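Local coordinates for mitogen activated protein kinase, putative (Leishmania donovani, PDB 4QNY) that probably phosphorylates serine and threonine residues of target proteins using ATP, as a MAP kinase of the eukaryotic protein kinase fold, at residues M182-V186 against T187-Y191; G228-R231 against V232-L235; A284-L287 against L288-M291. All blocks are in the same frame, centred on the assembly; numbering follows the deposited sequence.

Contact 1: M182-V186 against T187-Y191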
loop_
_atom_site.group_PDB
_atom_site.type_symbol
_atom_site.label_atom_id
_atom_site.label_comp_id
_atom_site.label_asym_id
_atom_site.label_seq_id
_atom_site.Cartn_x
_atom_site.Cartn_y
_atom_site.Cartn_z
ATOM N N MET A 182 -6.029 -3.838 15.311
ATOM C CA MET A 182 -6.274 -4.291 13.948
ATOM C C MET A 182 -7.596 -5.047 13.821
ATOM O O MET A 182 -7.979 -5.802 14.715
ATOM C CB MET A 182 -5.116 -5.171 13.478
ATOM C CG MET A 182 -5.116 -5.458 11.994
ATOM S SD MET A 182 -3.608 -6.289 11.460
ATOM C CE MET A 182 -3.858 -7.920 12.153
ATOM N N THR A 183 -8.287 -4.842 12.703
ATOM C CA THR A 183 -9.589 -5.464 12.483
ATOM C C THR A 183 -9.471 -6.798 11.747
ATOM O O THR A 183 -8.554 -7.003 10.952
ATOM C CB THR A 183 -10.530 -4.531 11.689
ATOM O OG1 THR A 183 -11.775 -5.197 11.444
ATOM C CG2 THR A 183 -9.903 -4.132 10.360
ATOM N N ASP A 184 -10.406 -7.701 12.024
ATOM C CA ASP A 184 -10.441 -9.007 11.370
ATOM C C ASP A 184 -11.421 -9.015 10.206
ATOM O O ASP A 184 -11.465 -9.962 9.422
ATOM C CB ASP A 184 -10.818 -10.101 12.370
ATOM C CG ASP A 184 -9.741 -10.341 13.402
ATOM O OD1 ASP A 184 -8.765 -11.050 13.085
ATOM O OD2 ASP A 184 -9.871 -9.822 14.531
ATOM N N TYR A 185 -12.214 -7.956 10.103
ATOM C CA TYR A 185 -13.190 -7.838 9.031
ATOM C C TYR A 185 -12.542 -7.190 7.815
ATOM O O TYR A 185 -12.779 -6.022 7.512
ATOM C CB TYR A 185 -14.407 -7.038 9.500
ATOM C CG TYR A 185 -15.118 -7.680 10.671
ATOM C CD1 TYR A 185 -16.202 -8.525 10.472
ATOM C CD2 TYR A 185 -14.695 -7.454 11.976
ATOM C CE1 TYR A 185 -16.850 -9.119 11.537
ATOM C CE2 TYR A 185 -15.336 -8.046 13.047
ATOM C CZ TYR A 185 -16.412 -8.876 12.823
ATOM O OH TYR A 185 -17.053 -9.465 13.888
ATOM N N VAL A 186 -11.709 -7.967 7.129
ATOM C CA VAL A 186 -10.951 -7.470 5.988
ATOM C C VAL A 186 -11.050 -8.413 4.795
ATOM O O VAL A 186 -11.300 -9.608 4.952
ATOM C CB VAL A 186 -9.468 -7.269 6.346
ATOM C CG1 VAL A 186 -9.313 -6.108 7.311
ATOM C CG2 VAL A 186 -8.885 -8.547 6.936
ATOM N N THR A 187 -10.850 -7.864 3.603
ATOM C CA THR A 187 -10.931 -8.645 2.375
ATOM C C THR A 187 -9.555 -9.144 1.942
ATOM O O THR A 187 -9.444 -10.109 1.187
ATOM C CB THR A 187 -11.558 -7.825 1.232
ATOM O OG1 THR A 187 -10.771 -6.651 0.997
ATOM C CG2 THR A 187 -12.978 -7.413 1.590
ATOM N N MET A 188 -8.509 -8.482 2.427
ATOM C CA MET A 188 -7.143 -8.846 2.068
ATOM C C MET A 188 -6.203 -8.726 3.265
ATOM O O MET A 188 -5.773 -7.628 3.616
ATOM C CB MET A 188 -6.643 -7.969 0.918
ATOM C CG MET A 188 -5.251 -8.320 0.422
ATOM S SD MET A 188 -5.145 -10.009 -0.199
ATOM C CE MET A 188 -6.407 -9.985 -1.469
ATOM N N ARG A 189 -5.888 -9.861 3.883
ATOM C CA ARG A 189 -5.002 -9.890 5.045
ATOM C C ARG A 189 -3.686 -10.597 4.728
ATOM O O ARG A 189 -2.838 -10.777 5.603
ATOM C CB ARG A 189 -5.687 -10.584 6.224
ATOM C CG ARG A 189 -5.731 -12.101 6.097
ATOM C CD ARG A 189 -6.354 -12.763 7.317
ATOM N NE ARG A 189 -7.805 -12.597 7.353
ATOM C CZ ARG A 189 -8.467 -12.012 8.345
ATOM N NH1 ARG A 189 -7.811 -11.538 9.395
ATOM N NH2 ARG A 189 -9.788 -11.906 8.289
ATOM N N TRP A 190 -3.518 -10.985 3.469
ATOM C CA TRP A 190 -2.400 -11.828 3.054
ATOM C C TRP A 190 -1.038 -11.140 3.138
ATOM O O TRP A 190 -0.003 -11.791 3.004
ATOM C CB TRP A 190 -2.625 -12.322 1.623
ATOM C CG TRP A 190 -3.844 -13.180 1.467
ATOM C CD1 TRP A 190 -4.602 -13.720 2.465
ATOM C CD2 TRP A 190 -4.448 -13.594 0.236
ATOM N NE1 TRP A 190 -5.639 -14.447 1.932
ATOM C CE2 TRP A 190 -5.567 -14.383 0.565
ATOM C CE3 TRP A 190 -4.150 -13.371 -1.112
ATOM C CZ2 TRP A 190 -6.388 -14.953 -0.404
ATOM C CZ3 TRP A 190 -4.967 -13.938 -2.073
ATOM C CH2 TRP A 190 -6.073 -14.720 -1.715
ATOM N N TYR A 191 -1.038 -9.831 3.362
ATOM C CA TYR A 191 0.201 -9.065 3.343
ATOM C C TYR A 191 0.498 -8.428 4.695
ATOM O O TYR A 191 1.362 -7.558 4.808
ATOM C CB TYR A 191 0.135 -8.003 2.244
ATOM C CG TYR A 191 -0.108 -8.610 0.882
ATOM C CD1 TYR A 191 0.950 -9.044 0.097
ATOM C CD2 TYR A 191 -1.399 -8.776 0.393
ATOM C CE1 TYR A 191 0.733 -9.614 -1.142
ATOM C CE2 TYR A 191 -1.626 -9.346 -0.845
ATOM C CZ TYR A 191 -0.556 -9.763 -1.609
ATOM O OH TYR A 191 -0.773 -10.329 -2.844
#
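The backbone turns back on itself between Asp184 and Arg189, without helix or strand, and this brings the side chain of Arg189 up to the carbonyl of Asp184. The segment is the end of the activation loop and the start of the P+1 loop. Its Thr183-Asp184-Tyr185 sequence matches the TXY motif that is phosphorylated in MAP kinases; Thr183 and Tyr185 carry no phosphate here. Arg189 NH2 donates to Asp184 O at 2.8 Å with an N-H...O angle of 142°. The oxygen lies at the edge of the guanidinium, tilted somewhat from its plane. The same oxygen takes a weak bond from Val186 N at 3.0 Å, which closes an inverse gamma turn centred on Tyr185. Overlapping it, Thr183 OG1 accepts from Tyr185 N at 3.1 Å, forming an ST turn.

Val186 packs over one face of the guanidinium. Its CG2 stands over the centre of the group and comes within 3.7 Å of Arg189 NH2. Arg189 reaches this place because CG sits between its backbone N and carbonyl carbon (chi1 76°) and the chain bends again at chi3. Asp184 O and Val186 CG2 together limit the rotation of the guanidinium.

The Asp184 carboxylate lies nearly coplanar with the guanidinium, 25° between planes. Even so, Asp184 OD1 and Arg189 NH1 form only a long salt bridge of 3.8 Å. The stronger partner of that carboxylate is Arg231, whose NE pairs with OD1. Further along, Trp190 NE1 is bonded to Gly228 O, and Met188 SD lies 3.3 Å above one face of the Trp190 ring, offset toward its rim.

Contact 2: G228-R231 against V232-L235; sequences GKDR and VNQL
Asp230 OD1 accepts from Asn233 N at 3.0 Å with an N-H...O angle of 161°; the donor comes from above the carboxylate plane. Asn233 OD1 in turn accepts from Lys229 N at 2.9 Å, in the carbonyl plane and on a lone pair. Asp230 is the N-cap of helix 231-242, which is helix G in kinase nomenclature. Its CG lies between the backbone N and carbonyl carbon (chi1 51°), and this folds the carboxylate back over the first turn. A water adds to the cap: it donates to Asp230 OD1 at 2.9 Å and accepts from Val232 N. The first helical bonds follow, Gln234 N to Asp230 O and Leu235 N to Arg231 O.

Gln234 bends at chi2, so its amide comes round to Gly228. Gln234 OE1 takes a weak bond from Gly228 N at 3.0 Å, while NE2 of the same amide donates to Phe226 O. Arg231 turns its guanidinium from the helix toward Asp184 and Met182 O.

Packing within the turn is mostly polar against aliphatic. Asp230 OD1 lies 3.4 Å from Asn233 CB, and the two side chains cross at about a right angle. Leu235 packs on Val197 and Tyr261.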
loop_
_atom_site.group_PDB
_atom_site.type_symbol
_atom_site.label_atom_id
_atom_site.label_comp_id
_atom_site.label_asym_id
_atom_site.label_seq_id
_atom_site.Cartn_x
_atom_site.Cartn_y
_atom_site.Cartn_z
ATOM N N GLY A 228 -4.051 -16.569 4.175
ATOM C CA GLY A 228 -4.876 -16.911 5.318
ATOM C C GLY A 228 -6.328 -16.518 5.119
ATOM O O GLY A 228 -6.627 -15.544 4.427
ATOM N N LYS A 229 -7.232 -17.283 5.724
ATOM C CA LYS A 229 -8.660 -16.992 5.650
ATOM C C LYS A 229 -9.114 -16.207 6.876
ATOM O O LYS A 229 -10.142 -15.531 6.849
ATOM C CB LYS A 229 -9.469 -18.284 5.518
ATOM C CG LYS A 229 -9.537 -18.825 4.100
ATOM C CD LYS A 229 -9.302 -20.326 4.061
ATOM C CE LYS A 229 -9.631 -20.897 2.691
ATOM N NZ LYS A 229 -9.322 -22.351 2.605
ATOM N N ASP A 230 -8.340 -16.313 7.949
ATOM C CA ASP A 230 -8.589 -15.557 9.171
ATOM C C ASP A 230 -7.260 -15.269 9.860
ATOM O O ASP A 230 -6.202 -15.619 9.336
ATOM C CB ASP A 230 -9.538 -16.315 10.103
ATOM C CG ASP A 230 -9.102 -17.746 10.346
ATOM O OD1 ASP A 230 -8.284 -17.975 11.262
ATOM O OD2 ASP A 230 -9.581 -18.646 9.622
ATOM N N ARG A 231 -7.313 -14.637 11.029
ATOM C CA ARG A 231 -6.101 -14.203 11.718
ATOM C C ARG A 231 -5.188 -15.361 12.113
ATOM O O ARG A 231 -4.008 -15.370 11.765
ATOM C CB ARG A 231 -6.456 -13.389 12.962
ATOM C CG ARG A 231 -5.246 -12.991 13.793
ATOM C CD ARG A 231 -5.563 -11.814 14.695
ATOM N NE ARG A 231 -5.927 -10.630 13.922
ATOM C CZ ARG A 231 -6.458 -9.530 14.444
ATOM N NH1 ARG A 231 -6.759 -8.502 13.663
ATOM N NH2 ARG A 231 -6.692 -9.459 15.747
ATOM N N VAL A 232 -5.731 -16.327 12.846
ATOM C CA VAL A 232 -4.953 -17.487 13.269
ATOM C C VAL A 232 -4.451 -18.267 12.059
ATOM O O VAL A 232 -3.296 -18.693 12.018
ATOM C CB VAL A 232 -5.776 -18.419 14.181
ATOM C CG1 VAL A 232 -5.016 -19.711 14.458
ATOM C CG2 VAL A 232 -6.120 -17.712 15.481
ATOM N N ASN A 233 -5.319 -18.433 11.065
ATOM C CA ASN A 233 -4.952 -19.131 9.840
ATOM C C ASN A 233 -3.861 -18.391 9.072
ATOM O O ASN A 233 -3.046 -19.008 8.387
ATOM C CB ASN A 233 -6.179 -19.330 8.950
ATOM C CG ASN A 233 -5.889 -20.201 7.743
ATOM O OD1 ASN A 233 -6.055 -19.775 6.600
ATOM N ND2 ASN A 233 -5.447 -21.428 7.993
ATOM N N GLN A 234 -3.849 -17.066 9.193
ATOM C CA GLN A 234 -2.815 -16.251 8.565
ATOM C C GLN A 234 -1.456 -16.550 9.189
ATOM O O GLN A 234 -0.451 -16.662 8.486
ATOM C CB GLN A 234 -3.144 -14.762 8.693
ATOM C CG GLN A 234 -2.120 -13.834 8.055
ATOM C CD GLN A 234 -2.068 -13.965 6.546
ATOM O OE1 GLN A 234 -3.069 -14.279 5.902
ATOM N NE2 GLN A 234 -0.894 -13.727 5.972
ATOM N N LEU A 235 -1.435 -16.683 10.511
ATOM C CA LEU A 235 -0.208 -17.019 11.225
ATOM C C LEU A 235 0.277 -18.411 10.838
ATOM O O LEU A 235 1.477 -18.638 10.687
ATOM C CB LEU A 235 -0.421 -16.937 12.738
ATOM C CG LEU A 235 0.812 -17.240 13.592
ATOM C CD1 LEU A 235 1.919 -16.235 13.316
ATOM C CD2 LEU A 235 0.459 -17.261 15.071
HETATM O O HOH W 1 -8.765 -16.793 13.837
#

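Contact 3: A284-L287 against L288-M291; sequences ALDL and LRHM
Leu287 lies against the tip of Met291, one helical turn further on, with Met291 CE 3.8 Å from Leu287 CD1. CE also touches Leu287 CG and CD2, so the terminal methyl meets the branch point and both methyls of Leu287. The pair is an i to i+4 contact on helix 282-291, helix H of the kinase C-terminal lobe. Met291 is extended beyond CG, which carries its sulfur and methyl back along the helix. Both residues are buried. Met291 packs on Val209, Ile212 and Leu216 of helix 206-219, while Leu287 meets His308 and Phe310. Leu288 also faces Leu216. Its own contact with Leu285 is looser, 4.4 Å between the two CD2 atoms.

Backbone bonds join the segments in regular alpha-helical order. Leu288 N donates to Ala284 O, Arg289 N to Leu285 O, His290 N to Asp286 O and Met291 N to Leu287 O, the last at 2.9 Å.

A salt bridge spans i to i+3 on a more polar side of the helix. Asp286 and Arg289 run alongside each other and point the same way. With CG opposite its backbone N (chi1 175°), Asp286 directs OD1 toward the arginine. Arg289 bends at chi3 (62°) and presents its NE side edge. Both nitrogens then grip one oxygen: NE at 3.2 Å and NH2 at 3.0 Å from Asp286 OD1. They come from the same face of the carboxylate, with the carboxylate and guanidinium planes 29° apart. This side-on grip leaves the second oxygen for another partner, as OD2 is hydrogen-bonded to His308 NE2. Nearby, His290 is tied toward the following loop, its backbone bonded to Ile300 and its NE2 weakly to Arg298 O.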
loop_
_atom_site.group_PDB
_atom_site.type_symbol
_atom_site.label_atom_id
_atom_site.label_comp_id
_atom_site.label_asym_id
_atom_site.label_seq_id
_atom_site.Cartn_x
_atom_site.Cartn_y
_atom_site.Cartn_z
ATOM N N ALA A 284 18.634 -12.671 -4.936
ATOM C CA ALA A 284 17.197 -12.439 -4.849
ATOM C C ALA A 284 16.584 -13.226 -3.699
ATOM O O ALA A 284 15.704 -12.733 -2.993
ATOM C CB ALA A 284 16.521 -12.808 -6.159
ATOM N N LEU A 285 17.056 -14.454 -3.516
ATOM C CA LEU A 285 16.500 -15.340 -2.502
ATOM C C LEU A 285 16.955 -14.956 -1.100
ATOM O O LEU A 285 16.291 -15.280 -0.116
ATOM C CB LEU A 285 16.873 -16.792 -2.803
ATOM C CG LEU A 285 16.219 -17.368 -4.060
ATOM C CD1 LEU A 285 16.553 -18.843 -4.222
ATOM C CD2 LEU A 285 14.712 -17.149 -4.023
ATOM N N ASP A 286 18.086 -14.264 -1.006
ATOM C CA ASP A 286 18.554 -13.784 0.287
ATOM C C ASP A 286 17.772 -12.554 0.726
ATOM O O ASP A 286 17.378 -12.441 1.887
ATOM C CB ASP A 286 20.044 -13.459 0.249
ATOM C CG ASP A 286 20.527 -12.837 1.542
ATOM O OD1 ASP A 286 20.583 -13.559 2.558
ATOM O OD2 ASP A 286 20.841 -11.628 1.547
ATOM N N LEU A 287 17.560 -11.631 -0.208
ATOM C CA LEU A 287 16.779 -10.430 0.066
ATOM C C LEU A 287 15.353 -10.808 0.445
ATOM O O LEU A 287 14.760 -10.213 1.342
ATOM C CB LEU A 287 16.778 -9.495 -1.144
ATOM C CG LEU A 287 16.014 -8.180 -0.970
ATOM C CD1 LEU A 287 16.619 -7.353 0.154
ATOM C CD2 LEU A 287 15.992 -7.391 -2.269
ATOM N N LEU A 288 14.815 -11.808 -0.245
ATOM C CA LEU A 288 13.481 -12.320 0.039
ATOM C C LEU A 288 13.419 -12.941 1.431
ATOM O O LEU A 288 12.475 -12.705 2.186
ATOM C CB LEU A 288 13.071 -13.348 -1.019
ATOM C CG LEU A 288 11.678 -13.963 -0.886
ATOM C CD1 LEU A 288 10.617 -12.882 -0.950
ATOM C CD2 LEU A 288 11.446 -15.009 -1.965
ATOM N N ARG A 289 14.434 -13.735 1.761
ATOM C CA ARG A 289 14.529 -14.377 3.067
ATOM C C ARG A 289 14.594 -13.355 4.197
ATOM O O ARG A 289 13.915 -13.495 5.217
ATOM C CB ARG A 289 15.761 -15.285 3.121
ATOM C CG ARG A 289 16.102 -15.796 4.511
ATOM C CD ARG A 289 17.595 -16.057 4.647
ATOM N NE ARG A 289 18.376 -14.835 4.469
ATOM C CZ ARG A 289 18.674 -13.988 5.450
ATOM N NH1 ARG A 289 18.257 -14.227 6.686
ATOM N NH2 ARG A 289 19.389 -12.900 5.196
ATOM N N HIS A 290 15.411 -12.325 4.007
ATOM C CA HIS A 290 15.638 -11.327 5.043
ATOM C C HIS A 290 14.448 -10.376 5.182
ATOM O O HIS A 290 14.175 -9.868 6.269
ATOM C CB HIS A 290 16.917 -10.540 4.745
ATOM C CG HIS A 290 17.590 -9.996 5.966
ATOM N ND1 HIS A 290 18.874 -9.498 5.948
ATOM C CD2 HIS A 290 17.157 -9.878 7.244
ATOM C CE1 HIS A 290 19.204 -9.092 7.161
ATOM N NE2 HIS A 290 18.180 -9.311 7.967
ATOM N N MET A 291 13.745 -10.139 4.079
ATOM C CA MET A 291 12.545 -9.307 4.099
ATOM C C MET A 291 11.405 -10.001 4.834
ATOM O O MET A 291 10.514 -9.347 5.374
ATOM C CB MET A 291 12.100 -8.955 2.678
ATOM C CG MET A 291 12.825 -7.772 2.060
ATOM S SD MET A 291 12.247 -7.423 0.387
ATOM C CE MET A 291 13.142 -5.915 0.026
#

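Contacts 1 and 2 are neighbours in the C-terminal lobe, with centres 9 Å apart. Polar links join them: a probable hydrogen bond from Trp190 NE1 to Gly228 O at 2.9 Å, the salt bridge of Asp184 OD1 with Arg231 NE at 3.0 Å, and a hydrogen bond from Arg231 NH1 to Met182 O. The activation and P+1 loop is thereby fastened to the start of helix 231-242. Contact 3 lies apart, its centre 24 Å from contact 1 and 23 Å from contact 2. Helix 206-219 links it to contact 1, meeting Met291 on one hand and Tyr191 OH, through Glu218, on the other. Contact 1 approaches the active site: the Thr187 side chain is about 9 Å from the bound ATP analogue.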